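Local atomic coordinates of MsStt7d protein (Micromonas, PDB entry 4IX3), a protein that probably transfers phosphate from ATP to other proteins, as a protein kinase related to the Stt7 state-transition kinases of photosynthetic algae. Residues Thr13-Pro25 against Phe37-Leu49. Residues are numbered along the deposited sequence; the frame is centred on the assembly and turned at random. Where two conformers were deposited one is given.
Sequences TPGVEPKDIRVLP and FRGVFKGDQDVVL
Ile21 and Phe41 face each other as a non-hydrogen-bonded antiparallel pair, with CG1 of Ile21 3.7 Å from CD1 of the Phe41 ring. The pairing is a worked example of how a short first strand is held to a kinase N-lobe sheet: main-chain bonds fix the register, and side chains pack on both faces. Residues 21-23 lie along strand 37-41, which runs between them and the returning hairpin strand 45-49. Four backbone hydrogen bonds join the segments: Arg22 and Val40, the hydrogen-bonded pair, exchange two, Asp20 O receives Lys42 N at 2.8 Å, and Leu24 N donates to Arg38 O.

The tight part is the face bearing Ile21, Val23 and Phe41. With CG set opposite its own backbone N (chi1 176°), Phe41 extends its ring to the loop before the strand, where CZ lies 4.0 Å from Val16 CG2 and Gly15 O sits at the ring edge. CG of Lys42 covers the centre of one ring face. Cutting Phe41 back to an alanine is likely to open a gap beside Val16 CG2 and Ile21 CG1. Farther along, Leu49 CD1 meets Ile21 CG2 at 3.7 Å, while Val23 CG2 rests 3.6 Å from Phe37 CB. At Gly39 a CB would run into Leu49 CD1 and Arg22 O. Ile88 and Met110 of neighbouring strands continue this core.

The other face is looser and nearer solvent: the Arg22 side chain, bent at chi3 (65°), runs beside Val40 in the same direction, NH2 3.6 Å from CG2, and Leu24 CD1 reaches Val40 CG2 only at 4.2 Å. Arg38 directs its charge to Glu116. The chemistry therefore implies a strand aligned by main-chain polarity, with buried apolar packing on one face and lighter contacts on the other.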
loop_
_atom_site.group_PDB
_atom_site.type_symbol
_atom_site.label_atom_id
_atom_site.label_comp_id
_atom_site.label_asym_id
_atom_site.label_seq_id
_atom_site.Cartn_x
_atom_site.Cartn_y
_atom_site.Cartn_z
ATOM N N THR B 13 11.053 12.386 -20.798
ATOM C CA THR B 13 10.954 13.845 -20.685
ATOM C C THR B 13 12.233 14.377 -21.322
ATOM O O THR B 13 13.315 13.951 -20.958
ATOM C CB THR B 13 10.924 14.224 -19.194
ATOM O OG1 THR B 13 9.619 13.873 -18.724
ATOM C CG2 THR B 13 11.129 15.744 -19.031
ATOM N N PRO B 14 12.113 15.380 -22.217
ATOM C CA PRO B 14 13.301 15.972 -22.835
ATOM C C PRO B 14 14.275 16.511 -21.796
ATOM O O PRO B 14 13.855 17.179 -20.841
ATOM C CB PRO B 14 12.715 17.083 -23.713
ATOM C CG PRO B 14 11.378 16.558 -24.081
ATOM C CD PRO B 14 10.869 15.842 -22.857
ATOM N N GLY B 15 15.542 16.128 -21.906
ATOM C CA GLY B 15 16.536 16.600 -20.947
ATOM C C GLY B 15 16.711 15.697 -19.735
ATOM O O GLY B 15 17.592 15.978 -18.906
ATOM N N VAL B 16 15.938 14.606 -19.639
ATOM C CA VAL B 16 16.051 13.702 -18.501
ATOM C C VAL B 16 16.377 12.317 -19.079
ATOM O O VAL B 16 15.510 11.639 -19.630
ATOM C CB VAL B 16 14.764 13.660 -17.655
ATOM C CG1 VAL B 16 14.923 12.693 -16.483
ATOM C CG2 VAL B 16 14.478 15.068 -17.154
ATOM N N GLU B 17 17.627 11.882 -18.931
ATOM C CA GLU B 17 18.063 10.569 -19.411
ATOM C C GLU B 17 18.337 9.636 -18.238
ATOM O O GLU B 17 18.912 10.044 -17.231
ATOM C CB GLU B 17 19.320 10.731 -20.289
ATOM C CG GLU B 17 18.983 11.455 -21.595
ATOM C CD GLU B 17 20.187 11.972 -22.345
ATOM O OE1 GLU B 17 20.058 13.063 -22.946
ATOM O OE2 GLU B 17 21.236 11.285 -22.360
ATOM N N PRO B 18 17.956 8.348 -18.374
ATOM C CA PRO B 18 18.211 7.424 -17.264
ATOM C C PRO B 18 19.660 7.376 -16.782
ATOM O O PRO B 18 19.923 7.281 -15.561
ATOM C CB PRO B 18 17.710 6.059 -17.777
ATOM C CG PRO B 18 17.021 6.280 -19.082
ATOM C CD PRO B 18 17.208 7.735 -19.492
ATOM N N LYS B 19 20.604 7.494 -17.720
ATOM C CA LYS B 19 22.026 7.469 -17.355
ATOM C C LYS B 19 22.424 8.593 -16.375
ATOM O O LYS B 19 23.386 8.467 -15.627
ATOM C CB LYS B 19 22.925 7.488 -18.603
ATOM C CG LYS B 19 22.885 8.805 -19.370
ATOM C CD LYS B 19 23.619 8.740 -20.714
ATOM C CE LYS B 19 24.626 9.863 -20.886
ATOM N NZ LYS B 19 24.067 11.238 -20.679
ATOM N N ASP B 20 21.595 9.629 -16.279
ATOM C CA ASP B 20 21.918 10.771 -15.422
ATOM C C ASP B 20 21.265 10.675 -14.032
ATOM O O ASP B 20 21.336 11.603 -13.218
ATOM C CB ASP B 20 21.569 12.073 -16.135
ATOM C CG ASP B 20 22.559 12.407 -17.248
ATOM O OD1 ASP B 20 23.781 12.064 -17.175
ATOM O OD2 ASP B 20 22.063 12.988 -18.223
ATOM N N ILE B 21 20.610 9.549 -13.753
ATOM C CA ILE B 21 19.872 9.395 -12.493
ATOM C C ILE B 21 20.570 8.263 -11.748
ATOM O O ILE B 21 20.676 7.128 -12.246
ATOM C CB ILE B 21 18.366 9.103 -12.716
ATOM C CG1 ILE B 21 17.721 10.350 -13.374
ATOM C CG2 ILE B 21 17.675 8.806 -11.382
ATOM C CD1 ILE B 21 16.393 10.097 -14.041
ATOM N N ARG B 22 20.875 8.549 -10.490
ATOM C CA ARG B 22 21.332 7.565 -9.542
ATOM C C ARG B 22 20.264 7.459 -8.463
ATOM O O ARG B 22 19.879 8.466 -7.862
ATOM C CB ARG B 22 22.684 7.947 -8.928
ATOM C CG ARG B 22 23.207 6.910 -7.963
ATOM C CD ARG B 22 24.658 7.177 -7.611
ATOM N NE ARG B 22 24.806 8.432 -6.888
ATOM C CZ ARG B 22 24.629 8.549 -5.573
ATOM N NH1 ARG B 22 24.239 7.492 -4.867
ATOM N NH2 ARG B 22 24.838 9.719 -4.971
ATOM N N VAL B 23 19.808 6.241 -8.211
ATOM C CA VAL B 23 18.775 5.977 -7.210
ATOM C C VAL B 23 19.455 5.477 -5.945
ATOM O O VAL B 23 20.382 4.654 -5.993
ATOM C CB VAL B 23 17.613 5.102 -7.757
ATOM C CG1 VAL B 23 18.093 3.801 -8.374
ATOM C CG2 VAL B 23 16.583 4.844 -6.658
ATOM N N LEU B 24 19.036 6.014 -4.804
ATOM C CA LEU B 24 19.587 5.560 -3.529
ATOM C C LEU B 24 18.664 4.494 -2.924
ATOM O O LEU B 24 17.455 4.698 -2.831
ATOM C CB LEU B 24 19.719 6.745 -2.561
ATOM C CG LEU B 24 20.892 7.697 -2.756
ATOM C CD1 LEU B 24 20.948 8.311 -4.138
ATOM C CD2 LEU B 24 20.865 8.784 -1.695
ATOM N N PRO B 25 19.214 3.323 -2.571
ATOM C CA PRO B 25 18.375 2.332 -1.889
ATOM C C PRO B 25 17.730 2.859 -0.597
ATOM O O PRO B 25 18.268 3.773 0.048
ATOM C CB PRO B 25 19.355 1.209 -1.553
ATOM C CG PRO B 25 20.524 1.377 -2.463
ATOM C CD PRO B 25 20.518 2.782 -3.001
ATOM N N PHE B 37 11.841 6.771 -3.715
ATOM C CA PHE B 37 13.237 6.696 -3.349
ATOM C C PHE B 37 13.877 8.094 -3.453
ATOM O O PHE B 37 13.423 8.925 -4.221
ATOM C CB PHE B 37 13.977 5.818 -4.366
ATOM C CG PHE B 37 13.503 4.398 -4.421
ATOM C CD1 PHE B 37 14.194 3.417 -3.750
ATOM C CD2 PHE B 37 12.411 4.053 -5.191
ATOM C CE1 PHE B 37 13.737 2.109 -3.790
ATOM C CE2 PHE B 37 11.979 2.726 -5.299
ATOM C CZ PHE B 37 12.665 1.763 -4.600
ATOM N N ARG B 38 14.945 8.345 -2.709
ATOM C CA ARG B 38 15.774 9.530 -3.001
ATOM C C ARG B 38 16.667 9.187 -4.192
ATOM O O ARG B 38 17.004 8.029 -4.424
ATOM C CB ARG B 38 16.680 9.881 -1.832
ATOM C CG ARG B 38 15.962 10.449 -0.635
ATOM C CD ARG B 38 17.078 10.773 0.330
ATOM N NE ARG B 38 16.564 11.209 1.621
ATOM C CZ ARG B 38 16.185 10.373 2.582
ATOM N NH1 ARG B 38 16.258 9.064 2.373
ATOM N NH2 ARG B 38 15.685 10.844 3.726
ATOM N N GLY B 39 17.087 10.203 -4.931
ATOM C CA GLY B 39 18.069 9.998 -5.991
ATOM C C GLY B 39 18.848 11.276 -6.237
ATOM O O GLY B 39 18.648 12.294 -5.575
ATOM N N VAL B 40 19.816 11.173 -7.138
ATOM C CA VAL B 40 20.635 12.326 -7.507
ATOM C C VAL B 40 20.591 12.382 -9.029
ATOM O O VAL B 40 20.858 11.361 -9.698
ATOM C CB VAL B 40 22.094 12.171 -7.028
ATOM C CG1 VAL B 40 22.907 13.374 -7.477
ATOM C CG2 VAL B 40 22.154 12.044 -5.505
ATOM N N PHE B 41 20.310 13.573 -9.551
ATOM C CA PHE B 41 20.179 13.782 -10.978
ATOM C C PHE B 41 21.385 14.642 -11.402
ATOM O O PHE B 41 21.651 15.695 -10.796
ATOM C CB PHE B 41 18.841 14.470 -11.264
ATOM C CG PHE B 41 18.588 14.845 -12.700
ATOM C CD1 PHE B 41 18.694 13.901 -13.730
ATOM C CD2 PHE B 41 18.236 16.156 -13.038
ATOM C CE1 PHE B 41 18.376 14.243 -15.038
ATOM C CE2 PHE B 41 17.886 16.508 -14.351
ATOM C CZ PHE B 41 17.974 15.539 -15.371
ATOM N N LYS B 42 22.092 14.208 -12.439
ATOM C CA LYS B 42 23.216 14.937 -13.018
ATOM C C LYS B 42 24.300 15.208 -11.990
ATOM O O LYS B 42 25.007 16.223 -12.024
ATOM C CB LYS B 42 22.732 16.211 -13.691
ATOM C CG LYS B 42 22.001 15.943 -14.991
ATOM C CD LYS B 42 21.722 17.230 -15.747
ATOM C CE LYS B 42 21.025 16.951 -17.067
ATOM N NZ LYS B 42 21.005 18.197 -17.868
ATOM N N GLY B 43 24.431 14.283 -11.064
ATOM C CA GLY B 43 25.488 14.351 -10.075
ATOM C C GLY B 43 25.298 15.321 -8.934
ATOM O O GLY B 43 25.927 15.152 -7.911
ATOM N N ASP B 44 24.426 16.315 -9.083
ATOM C CA ASP B 44 24.340 17.353 -8.051
ATOM C C ASP B 44 22.934 17.869 -7.749
ATOM O O ASP B 44 22.797 18.859 -7.002
ATOM C CB ASP B 44 25.271 18.508 -8.406
ATOM C CG ASP B 44 24.779 19.324 -9.595
ATOM O OD1 ASP B 44 23.841 18.867 -10.300
ATOM O OD2 ASP B 44 25.444 20.361 -9.875
ATOM N N GLN B 45 21.896 17.272 -8.340
ATOM C CA GLN B 45 20.537 17.724 -8.019
ATOM C C GLN B 45 19.842 16.660 -7.182
ATOM O O GLN B 45 19.698 15.525 -7.613
ATOM C CB GLN B 45 19.742 18.023 -9.281
ATOM C CG GLN B 45 20.349 19.099 -10.139
ATOM C CD GLN B 45 19.510 19.357 -11.366
ATOM O OE1 GLN B 45 18.271 19.358 -11.307
ATOM N NE2 GLN B 45 20.170 19.482 -12.514
ATOM N N ASP B 46 19.461 16.983 -5.947
ATOM C CA ASP B 46 18.700 16.034 -5.128
ATOM C C ASP B 46 17.270 15.912 -5.620
ATOM O O ASP B 46 16.557 16.904 -5.779
ATOM C CB ASP B 46 18.734 16.525 -3.689
ATOM C CG ASP B 46 20.121 16.472 -3.116
ATOM O OD1 ASP B 46 20.902 15.581 -3.498
ATOM O OD2 ASP B 46 20.482 17.319 -2.286
ATOM N N VAL B 47 16.871 14.672 -5.898
ATOM C CA VAL B 47 15.554 14.435 -6.433
ATOM C C VAL B 47 14.853 13.338 -5.623
ATOM O O VAL B 47 15.500 12.640 -4.825
ATOM C CB VAL B 47 15.580 14.041 -7.944
ATOM C CG1 VAL B 47 16.120 15.242 -8.726
ATOM C CG2 VAL B 47 16.392 12.789 -8.210
ATOM N N VAL B 48 13.557 13.191 -5.877
ATOM C CA VAL B 48 12.769 12.080 -5.334
ATOM C C VAL B 48 12.166 11.382 -6.551
ATOM O O VAL B 48 11.804 12.019 -7.525
ATOM C CB VAL B 48 11.712 12.633 -4.366
ATOM C CG1 VAL B 48 10.654 11.605 -4.059
ATOM C CG2 VAL B 48 12.382 13.065 -3.077
ATOM N N LEU B 49 12.087 10.058 -6.486
ATOM C CA LEU B 49 11.755 9.197 -7.622
ATOM C C LEU B 49 10.670 8.226 -7.165
ATOM O O LEU B 49 10.775 7.677 -6.074
ATOM C CB LEU B 49 12.989 8.355 -8.000
ATOM C CG LEU B 49 14.124 9.174 -8.642
ATOM C CD1 LEU B 49 15.452 8.477 -8.412
ATOM C CD2 LEU B 49 13.769 9.419 -10.097
HETATM O O HOH W 1 16.097 6.167 -1.258
#